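Local coordinates for hydroxyethylphosphonate dioxygenase (Streptomyces albus, PDB 6B9R), which probably uses a non-haem iron centre and molecular oxygen to cleave 2-hydroxyethylphosphonate into hydroxymethylphosphonate and formate, at residues A[84-89]-A[375-380]; A[80-85]-A[397-402]; A[236-241]-A[295-300]. All blocks are in the same frame, centred on the assembly; numbering follows the deposited sequence.

Contact 1 of 3, residues A[84-89]-A[375-380]; sequences QGLRMM and VSVRWR
Val-377 meets two side chains of 84-89 at once: its CG1 lies 3.9 Å from Leu-86 CD1, while its CB is 4.0 Å from Met-88 CE. Being extended beyond CG, the methionine chain runs antiparallel to the valine side chain and reaches it with its terminal methyl. Farther along, Trp-379 places CG between its backbone N and carbonyl carbon (chi1 74°), a position that brings the indole against Gln-84 and Leu-86. The pyrrole N-H donates from Trp-379 NE1 to Gln-84 O at 2.8 Å. The acceptor lies in the ring plane, although NE1 itself stands above the carbonyl plane (39° out of it). Leu-86 CB supplies a CH-pi contact over one indole face, 3.7 Å from the five-membered ring centroid. Leu-86 CD2 continues this cover to the six-membered ring, 4.0 Å from Trp-379 CZ3, and Met-88 CE approaches the same CZ3 obliquely. With an alanine in place of Trp-379, the Gln-84 carbonyl would probably lose its indole donor and Leu-86 would face a gap. Tyr-386 and Phe-404, from the strands flanking 375-381, also touch the indole. The strand axes are 9.6 Å apart at 154°, too distant for backbone pairing, which indicates two sheets packed through their side chains. The chemistry is therefore mainly apolar, with one N-H bond fixing how the indole is turned.

Contact 2 of 3, residues A[80-85]-A[397-402]; sequences NDTPQG and YVIPGI
Gly-85 and Ile-399 provide the hydrogen bond between these segments: Ile-399 N donates to Gly-85 O at 3.1 Å. The N-H points almost straight at the oxygen (169°), with the donor tilted 23° from the carbonyl plane. Apolar atoms close in around the same oxygen, Ile-399 CG1 and Ile-402 CG1 each lying 3.6 Å from Gly-85 O. The glycine has positive phi (86°), and a CB built on it would come only 3.1 Å from Ile-402 CD1, so the tight fit depends on its lack of a side chain.

Van der Waals contacts join Thr-82 to the second segment. Its OG1 reaches the edge of the Tyr-397 ring, 3.4 Å from CE2 and close to the ring plane, and the two side chains cross at about a right angle. The polar ends look elsewhere, OG1 to Gln-119 and Ser-117, Tyr-397 OH to His-364. Thr-82 CB also touches Ile-399 CG2 at 4.2 Å. Phe-223 of the second subunit packs on Ile-399 and Pro-400.

Local bonds shape the first segment. Asn-80 OD1 accepts from Thr-82 N at 2.9 Å, in the carbonyl plane, forming an Asx turn. A type I beta turn follows, closed by Gly-85 N on Thr-82 O at 2.9 Å. Together with the Arg-87 to Tyr-397 backbone pairing, the Gly-85 to Ile-399 bond marks the entry of edge strand 86-89 into an antiparallel sheet, beside 395-398, as befits the cupin-type beta-sandwich expected of this enzyme family.

Contact 3 of 3, residues A[236-241]-A[295-300]; sequences GDHGAM and ELLVPH
Gly-236 lies against three consecutive residues, Val-298 to His-300. Its N makes a weak hydrogen bond to Pro-299 O (3.0 Å, bent to 124°), and Val-298 CG1 touches the same nitrogen. Gly-236 CA sits over a face of the His-300 ring, 4.1 Å from the centroid, a CH-pi contact. A CB on this residue would fall too close to His-300 ND1, so the ring can approach because a side chain is absent.

Asp-237 is the N-cap of helix 238-249. Its OD1 accepts from Ala-240 N at 3.2 Å, met from above the carboxylate plane, while its backbone O rests near Val-298 CG2.

His-238 lays its imidazole along the second segment. Leu-296 O comes to the ring edge in plane, 3.4 Å from His-238 CD2, and His-300 NE2 also lies at the edge, beside CE1. Val-298 CG2 is over one face, and the two histidine rings meet obliquely, with planes at 50°. ND1 donates to Pro-274 O and, weakly, to Gly-236 O, which helps to set the rotation of the ring. A water donates to both His-238 O (3.0 Å) and Leu-296 O (2.7 Å), joining the two backbones.

Met-241 sends CG anti to its backbone N (chi1 -173°), and then the chain bends. Met-241 CB packs 3.5 Å from Val-298 CG2, and Met-241 CG lies 3.4 Å from Glu-295 O.

Val-298 is thus the apolar centre, wedged between Gly-236, His-238 and Met-241, while Phe-429 of the second subunit packs on it as well. The polar links include a weak direct bond and a water bridge, implying that shape complementarity does most of the joining between the start of helix 238-249 and the loop after helix 279-288, in the part of the chain matching the Cro/C1-type helix-turn-helix family.

Overall arrangement
Contacts 1 and 2 start from the same stretch of chain, share Gln-84 and Gly-85, and have centres 9 Å apart. Contact 2 joins the turn leading into 86-89 to the end of the neighbouring strand by one backbone bond and close packing, whereas contact 1 is packing between sheets; an Arg-87 to Asp-81 salt bridge ties them further. Contact 3 lies about 35 Å from contact 2 and 40 Å from contact 1, centre to centre, nested within the loop each closes. All three are largely buried, but contact 3 includes exposed His-300. It joins a helix start to a loop mainly by packing round Val-298, with a weak backbone bond and a water bridge. Contacts 2 and 3 touch the second subunit, unlike contact 1.

Contact 1 of 3, residues A[84-89]-A[375-380]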
loop_
_atom_site.group_PDB
_atom_site.type_symbol
_atom_site.label_atom_id
_atom_site.label_comp_id
_atom_site.label_asym_id
_atom_site.label_seq_id
_atom_site.Cartn_x
_atom_site.Cartn_y
_atom_site.Cartn_z
ATOM N N GLN A 84 -19.624 9.144 -12.358
ATOM C CA GLN A 84 -20.126 10.344 -11.691
ATOM C C GLN A 84 -19.600 10.505 -10.264
ATOM O O GLN A 84 -19.987 11.461 -9.578
ATOM C CB GLN A 84 -21.662 10.335 -11.696
ATOM C CG GLN A 84 -22.245 10.213 -13.119
ATOM C CD GLN A 84 -23.760 10.302 -13.157
ATOM O OE1 GLN A 84 -24.437 10.046 -12.164
ATOM N NE2 GLN A 84 -24.300 10.677 -14.315
ATOM N N GLY A 85 -18.727 9.606 -9.798
ATOM C CA GLY A 85 -18.140 9.709 -8.483
ATOM C C GLY A 85 -18.983 9.088 -7.386
ATOM O O GLY A 85 -18.477 8.841 -6.282
ATOM N N LEU A 86 -20.250 8.836 -7.671
ATOM C CA LEU A 86 -21.174 8.136 -6.795
ATOM C C LEU A 86 -22.053 7.299 -7.712
ATOM O O LEU A 86 -22.422 7.750 -8.799
ATOM C CB LEU A 86 -22.013 9.120 -5.955
ATOM C CG LEU A 86 -22.931 8.588 -4.840
ATOM C CD1 LEU A 86 -23.092 9.601 -3.674
ATOM C CD2 LEU A 86 -24.317 8.213 -5.387
ATOM N N ARG A 87 -22.347 6.071 -7.308
ATOM C CA ARG A 87 -23.257 5.243 -8.088
ATOM C C ARG A 87 -24.202 4.506 -7.151
ATOM O O ARG A 87 -23.781 3.997 -6.108
ATOM C CB ARG A 87 -22.502 4.242 -8.972
ATOM C CG ARG A 87 -23.418 3.294 -9.731
ATOM C CD ARG A 87 -22.648 2.408 -10.724
ATOM N NE ARG A 87 -21.271 2.121 -10.309
ATOM C CZ ARG A 87 -20.918 1.190 -9.425
ATOM N NH1 ARG A 87 -21.832 0.437 -8.824
ATOM N NH2 ARG A 87 -19.636 1.016 -9.138
ATOM N N MET A 88 -25.475 4.453 -7.528
ATOM C CA MET A 88 -26.487 3.772 -6.741
ATOM C C MET A 88 -26.769 2.404 -7.335
ATOM O O MET A 88 -26.663 2.196 -8.548
ATOM C CB MET A 88 -27.784 4.589 -6.677
ATOM C CG MET A 88 -27.549 5.997 -6.183
ATOM S SD MET A 88 -29.027 7.032 -6.163
ATOM C CE MET A 88 -28.308 8.457 -5.348
ATOM N N MET A 89 -27.147 1.477 -6.465
ATOM C CA MET A 89 -27.639 0.170 -6.861
ATOM C C MET A 89 -29.032 -0.026 -6.278
ATOM O O MET A 89 -29.289 0.352 -5.130
ATOM C CB MET A 89 -26.698 -0.921 -6.373
ATOM C CG MET A 89 -27.095 -2.302 -6.851
ATOM S SD MET A 89 -25.896 -3.523 -6.316
ATOM C CE MET A 89 -26.623 -4.977 -7.073
ATOM N N VAL A 375 -33.905 8.530 0.673
ATOM C CA VAL A 375 -32.920 9.563 0.989
ATOM C C VAL A 375 -32.499 10.217 -0.321
ATOM O O VAL A 375 -32.038 9.528 -1.242
ATOM C CB VAL A 375 -31.694 8.985 1.721
ATOM C CG1 VAL A 375 -30.668 10.093 2.021
ATOM C CG2 VAL A 375 -32.109 8.278 3.004
ATOM N N SER A 376 -32.651 11.534 -0.410
ATOM C CA SER A 376 -32.157 12.265 -1.573
ATOM C C SER A 376 -30.682 12.586 -1.364
ATOM O O SER A 376 -30.278 13.037 -0.287
ATOM C CB SER A 376 -32.967 13.546 -1.804
ATOM O OG SER A 376 -34.276 13.264 -2.301
ATOM N N VAL A 377 -29.878 12.361 -2.400
ATOM C CA VAL A 377 -28.437 12.576 -2.341
ATOM C C VAL A 377 -28.072 13.600 -3.401
ATOM O O VAL A 377 -28.543 13.512 -4.542
ATOM C CB VAL A 377 -27.650 11.268 -2.556
ATOM C CG1 VAL A 377 -26.162 11.494 -2.298
ATOM C CG2 VAL A 377 -28.192 10.153 -1.652
ATOM N N ARG A 378 -27.251 14.575 -3.025
ATOM C CA ARG A 378 -26.794 15.596 -3.958
ATOM C C ARG A 378 -25.282 15.690 -3.843
ATOM O O ARG A 378 -24.750 15.766 -2.733
ATOM C CB ARG A 378 -27.463 16.943 -3.668
ATOM C CG ARG A 378 -28.980 16.852 -3.735
ATOM C CD ARG A 378 -29.652 18.169 -3.409
ATOM N NE ARG A 378 -31.096 18.107 -3.612
ATOM C CZ ARG A 378 -31.959 17.608 -2.729
ATOM N NH1 ARG A 378 -31.529 17.115 -1.570
ATOM N NH2 ARG A 378 -33.255 17.602 -3.004
ATOM N N TRP A 379 -24.583 15.645 -4.969
ATOM C CA TRP A 379 -23.139 15.571 -4.869
ATOM C C TRP A 379 -22.513 16.296 -6.047
ATOM O O TRP A 379 -23.177 16.619 -7.034
ATOM C CB TRP A 379 -22.671 14.108 -4.760
ATOM C CG TRP A 379 -22.727 13.277 -6.009
ATOM C CD1 TRP A 379 -21.695 13.043 -6.874
ATOM C CD2 TRP A 379 -23.850 12.535 -6.515
ATOM N NE1 TRP A 379 -22.108 12.217 -7.891
ATOM C CE2 TRP A 379 -23.423 11.889 -7.698
ATOM C CE3 TRP A 379 -25.177 12.362 -6.091
ATOM C CZ2 TRP A 379 -24.266 11.082 -8.466
ATOM C CZ3 TRP A 379 -26.020 11.558 -6.854
ATOM C CH2 TRP A 379 -25.556 10.925 -8.030
ATOM N N ARG A 380 -21.219 16.559 -5.913
ATOM C CA ARG A 380 -20.437 17.210 -6.951
ATOM C C ARG A 380 -19.231 16.342 -7.283
ATOM O O ARG A 380 -18.701 15.633 -6.426
ATOM C CB ARG A 380 -19.985 18.608 -6.513
#

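Contact 2 of 3, residues A[80-85]-A[397-402]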
loop_
_atom_site.group_PDB
_atom_site.type_symbol
_atom_site.label_atom_id
_atom_site.label_comp_id
_atom_site.label_asym_id
_atom_site.label_seq_id
_atom_site.Cartn_x
_atom_site.Cartn_y
_atom_site.Cartn_z
ATOM N N ASN A 80 -12.784 2.115 -14.334
ATOM C CA ASN A 80 -13.607 3.124 -13.684
ATOM C C ASN A 80 -15.047 2.753 -14.002
ATOM O O ASN A 80 -15.472 2.848 -15.159
ATOM C CB ASN A 80 -13.270 4.531 -14.178
ATOM C CG ASN A 80 -14.075 5.614 -13.442
ATOM O OD1 ASN A 80 -15.225 5.402 -13.066
ATOM N ND2 ASN A 80 -13.460 6.764 -13.220
ATOM N N ASP A 81 -15.781 2.287 -12.994
ATOM C CA ASP A 81 -17.202 2.003 -13.153
ATOM C C ASP A 81 -18.066 2.948 -12.320
ATOM O O ASP A 81 -19.254 2.680 -12.137
ATOM C CB ASP A 81 -17.498 0.531 -12.817
ATOM C CG ASP A 81 -17.062 0.139 -11.417
ATOM O OD1 ASP A 81 -16.941 1.035 -10.561
ATOM O OD2 ASP A 81 -16.840 -1.070 -11.174
ATOM N N THR A 82 -17.490 4.050 -11.830
ATOM C CA THR A 82 -18.207 5.073 -11.065
ATOM C C THR A 82 -17.959 6.446 -11.696
ATOM O O THR A 82 -17.360 7.334 -11.079
ATOM C CB THR A 82 -17.756 5.052 -9.607
ATOM O OG1 THR A 82 -17.617 3.692 -9.167
ATOM C CG2 THR A 82 -18.766 5.758 -8.720
ATOM N N PRO A 83 -18.408 6.649 -12.940
ATOM C CA PRO A 83 -17.997 7.859 -13.685
ATOM C C PRO A 83 -18.520 9.162 -13.108
ATOM O O PRO A 83 -17.909 10.206 -13.361
ATOM C CB PRO A 83 -18.562 7.617 -15.092
ATOM C CG PRO A 83 -19.712 6.684 -14.877
ATOM C CD PRO A 83 -19.250 5.763 -13.764
ATOM N N GLN A 84 -19.624 9.144 -12.358
ATOM C CA GLN A 84 -20.126 10.344 -11.691
ATOM C C GLN A 84 -19.600 10.505 -10.264
ATOM O O GLN A 84 -19.987 11.461 -9.578
ATOM C CB GLN A 84 -21.662 10.335 -11.696
ATOM C CG GLN A 84 -22.245 10.213 -13.119
ATOM C CD GLN A 84 -23.760 10.302 -13.157
ATOM O OE1 GLN A 84 -24.437 10.046 -12.164
ATOM N NE2 GLN A 84 -24.300 10.677 -14.315
ATOM N N GLY A 85 -18.727 9.606 -9.798
ATOM C CA GLY A 85 -18.140 9.709 -8.483
ATOM C C GLY A 85 -18.983 9.088 -7.386
ATOM O O GLY A 85 -18.477 8.841 -6.282
ATOM N N TYR A 397 -22.208 3.496 -3.764
ATOM C CA TYR A 397 -20.766 3.524 -3.612
ATOM C C TYR A 397 -20.273 4.925 -3.952
ATOM O O TYR A 397 -20.742 5.526 -4.923
ATOM C CB TYR A 397 -20.093 2.493 -4.524
ATOM C CG TYR A 397 -18.634 2.784 -4.636
ATOM C CD1 TYR A 397 -17.789 2.587 -3.548
ATOM C CD2 TYR A 397 -18.103 3.306 -5.806
ATOM C CE1 TYR A 397 -16.450 2.880 -3.630
ATOM C CE2 TYR A 397 -16.756 3.602 -5.901
ATOM C CZ TYR A 397 -15.936 3.384 -4.813
ATOM O OH TYR A 397 -14.599 3.692 -4.901
ATOM N N VAL A 398 -19.337 5.448 -3.146
ATOM C CA VAL A 398 -18.792 6.795 -3.305
ATOM C C VAL A 398 -17.270 6.720 -3.288
ATOM O O VAL A 398 -16.690 6.127 -2.371
ATOM C CB VAL A 398 -19.274 7.746 -2.191
ATOM C CG1 VAL A 398 -19.036 9.207 -2.592
ATOM C CG2 VAL A 398 -20.761 7.491 -1.825
ATOM N N ILE A 399 -16.623 7.322 -4.289
ATOM C CA ILE A 399 -15.158 7.360 -4.329
ATOM C C ILE A 399 -14.658 8.379 -3.312
ATOM O O ILE A 399 -15.429 9.255 -2.874
ATOM C CB ILE A 399 -14.618 7.696 -5.737
ATOM C CG1 ILE A 399 -14.891 9.163 -6.111
ATOM C CG2 ILE A 399 -15.146 6.699 -6.761
ATOM C CD1 ILE A 399 -14.185 9.612 -7.442
ATOM N N PRO A 400 -13.384 8.304 -2.912
ATOM C CA PRO A 400 -12.823 9.342 -2.037
ATOM C C PRO A 400 -12.991 10.736 -2.632
ATOM O O PRO A 400 -12.979 10.921 -3.849
ATOM C CB PRO A 400 -11.338 8.966 -1.945
ATOM C CG PRO A 400 -11.298 7.495 -2.223
ATOM C CD PRO A 400 -12.408 7.242 -3.220
ATOM N N GLY A 401 -13.129 11.723 -1.752
ATOM C CA GLY A 401 -13.075 13.118 -2.140
ATOM C C GLY A 401 -14.398 13.759 -2.510
ATOM O O GLY A 401 -14.422 14.967 -2.781
ATOM N N ILE A 402 -15.497 13.009 -2.524
ATOM C CA ILE A 402 -16.770 13.552 -2.998
ATOM C C ILE A 402 -17.460 14.314 -1.878
ATOM O O ILE A 402 -17.601 13.808 -0.761
ATOM C CB ILE A 402 -17.679 12.429 -3.521
ATOM C CG1 ILE A 402 -17.028 11.714 -4.717
ATOM C CG2 ILE A 402 -19.080 12.978 -3.825
ATOM C CD1 ILE A 402 -16.540 12.640 -5.834
#

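Contact 3 of 3, residues A[236-241]-A[295-300]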
loop_
_atom_site.group_PDB
_atom_site.type_symbol
_atom_site.label_atom_id
_atom_site.label_comp_id
_atom_site.label_asym_id
_atom_site.label_seq_id
_atom_site.Cartn_x
_atom_site.Cartn_y
_atom_site.Cartn_z
ATOM N N GLY A 236 0.723 -3.615 19.287
ATOM C CA GLY A 236 1.113 -3.150 20.599
ATOM C C GLY A 236 2.535 -3.447 21.022
ATOM O O GLY A 236 2.951 -2.978 22.090
ATOM N N ASP A 237 3.308 -4.204 20.240
ATOM C CA ASP A 237 4.671 -4.561 20.643
ATOM C C ASP A 237 5.643 -3.507 20.122
ATOM O O ASP A 237 6.197 -3.624 19.022
ATOM C CB ASP A 237 5.045 -5.950 20.142
ATOM C CG ASP A 237 6.289 -6.496 20.819
ATOM O OD1 ASP A 237 7.070 -5.703 21.390
ATOM O OD2 ASP A 237 6.488 -7.725 20.789
ATOM N N HIS A 238 5.894 -2.494 20.953
ATOM C CA HIS A 238 6.774 -1.404 20.545
ATOM C C HIS A 238 8.232 -1.830 20.509
ATOM O O HIS A 238 8.996 -1.327 19.680
ATOM C CB HIS A 238 6.589 -0.211 21.482
ATOM C CG HIS A 238 5.266 0.461 21.318
ATOM N ND1 HIS A 238 4.133 0.043 21.983
ATOM C CD2 HIS A 238 4.883 1.492 20.527
ATOM C CE1 HIS A 238 3.110 0.797 21.618
ATOM N NE2 HIS A 238 3.538 1.686 20.739
ATOM N N GLY A 239 8.645 -2.728 21.404
ATOM C CA GLY A 239 10.016 -3.209 21.360
ATOM C C GLY A 239 10.344 -3.900 20.050
ATOM O O GLY A 239 11.446 -3.746 19.515
ATOM N N ALA A 240 9.390 -4.666 19.509
ATOM C CA ALA A 240 9.618 -5.350 18.239
ATOM C C ALA A 240 9.752 -4.356 17.093
ATOM O O ALA A 240 10.585 -4.539 16.196
ATOM C CB ALA A 240 8.477 -6.327 17.951
ATOM N N MET A 241 8.915 -3.321 17.105
ATOM C CA MET A 241 8.998 -2.231 16.142
ATOM C C MET A 241 10.363 -1.554 16.202
ATOM O O MET A 241 10.999 -1.318 15.169
ATOM C CB MET A 241 7.876 -1.237 16.435
ATOM C CG MET A 241 7.684 -0.104 15.449
ATOM S SD MET A 241 6.926 -0.698 13.933
ATOM C CE MET A 241 8.406 -0.722 12.959
ATOM N N GLU A 295 6.704 6.189 13.049
ATOM C CA GLU A 295 7.128 4.854 12.652
ATOM C C GLU A 295 7.537 3.963 13.816
ATOM O O GLU A 295 7.708 2.756 13.603
ATOM C CB GLU A 295 8.286 4.952 11.644
ATOM C CG GLU A 295 7.867 5.658 10.370
ATOM C CD GLU A 295 6.809 4.872 9.591
ATOM O OE1 GLU A 295 6.766 3.628 9.709
ATOM O OE2 GLU A 295 6.022 5.500 8.853
ATOM N N LEU A 296 7.699 4.506 15.029
ATOM C CA LEU A 296 8.019 3.698 16.203
ATOM C C LEU A 296 6.791 3.366 17.040
ATOM O O LEU A 296 6.913 2.656 18.044
ATOM C CB LEU A 296 9.055 4.413 17.073
ATOM C CG LEU A 296 10.413 4.712 16.422
ATOM C CD1 LEU A 296 11.325 5.440 17.429
ATOM C CD2 LEU A 296 11.095 3.451 15.925
ATOM N N LEU A 297 5.618 3.867 16.654
ATOM C CA LEU A 297 4.368 3.606 17.355
ATOM C C LEU A 297 3.630 2.461 16.674
ATOM O O LEU A 297 3.631 2.355 15.447
ATOM C CB LEU A 297 3.486 4.853 17.379
ATOM C CG LEU A 297 4.011 6.038 18.190
ATOM C CD1 LEU A 297 2.969 7.149 18.185
ATOM C CD2 LEU A 297 4.314 5.598 19.619
ATOM N N VAL A 298 3.009 1.601 17.474
ATOM C CA VAL A 298 2.324 0.411 16.987
ATOM C C VAL A 298 0.871 0.507 17.427
ATOM O O VAL A 298 0.609 0.774 18.600
ATOM C CB VAL A 298 2.958 -0.890 17.515
ATOM C CG1 VAL A 298 2.325 -2.104 16.848
ATOM C CG2 VAL A 298 4.461 -0.880 17.292
ATOM N N PRO A 299 -0.097 0.302 16.545
ATOM C CA PRO A 299 -1.489 0.362 16.983
ATOM C C PRO A 299 -1.805 -0.806 17.893
ATOM O O PRO A 299 -1.210 -1.882 17.794
ATOM C CB PRO A 299 -2.281 0.282 15.675
ATOM C CG PRO A 299 -1.390 -0.489 14.775
ATOM C CD PRO A 299 0.006 -0.030 15.117
ATOM N N HIS A 300 -2.713 -0.555 18.826
ATOM C CA HIS A 300 -3.310 -1.617 19.609
ATOM C C HIS A 300 -4.589 -2.059 18.923
ATOM O O HIS A 300 -5.112 -1.384 18.032
ATOM C CB HIS A 300 -3.594 -1.144 21.031
ATOM C CG HIS A 300 -2.365 -0.747 21.788
ATOM N ND1 HIS A 300 -1.688 -1.616 22.617
ATOM C CD2 HIS A 300 -1.689 0.425 21.837
ATOM C CE1 HIS A 300 -0.650 -0.996 23.148
ATOM N NE2 HIS A 300 -0.628 0.244 22.692
HETATM O O HOH W 1 9.026 1.646 19.417
#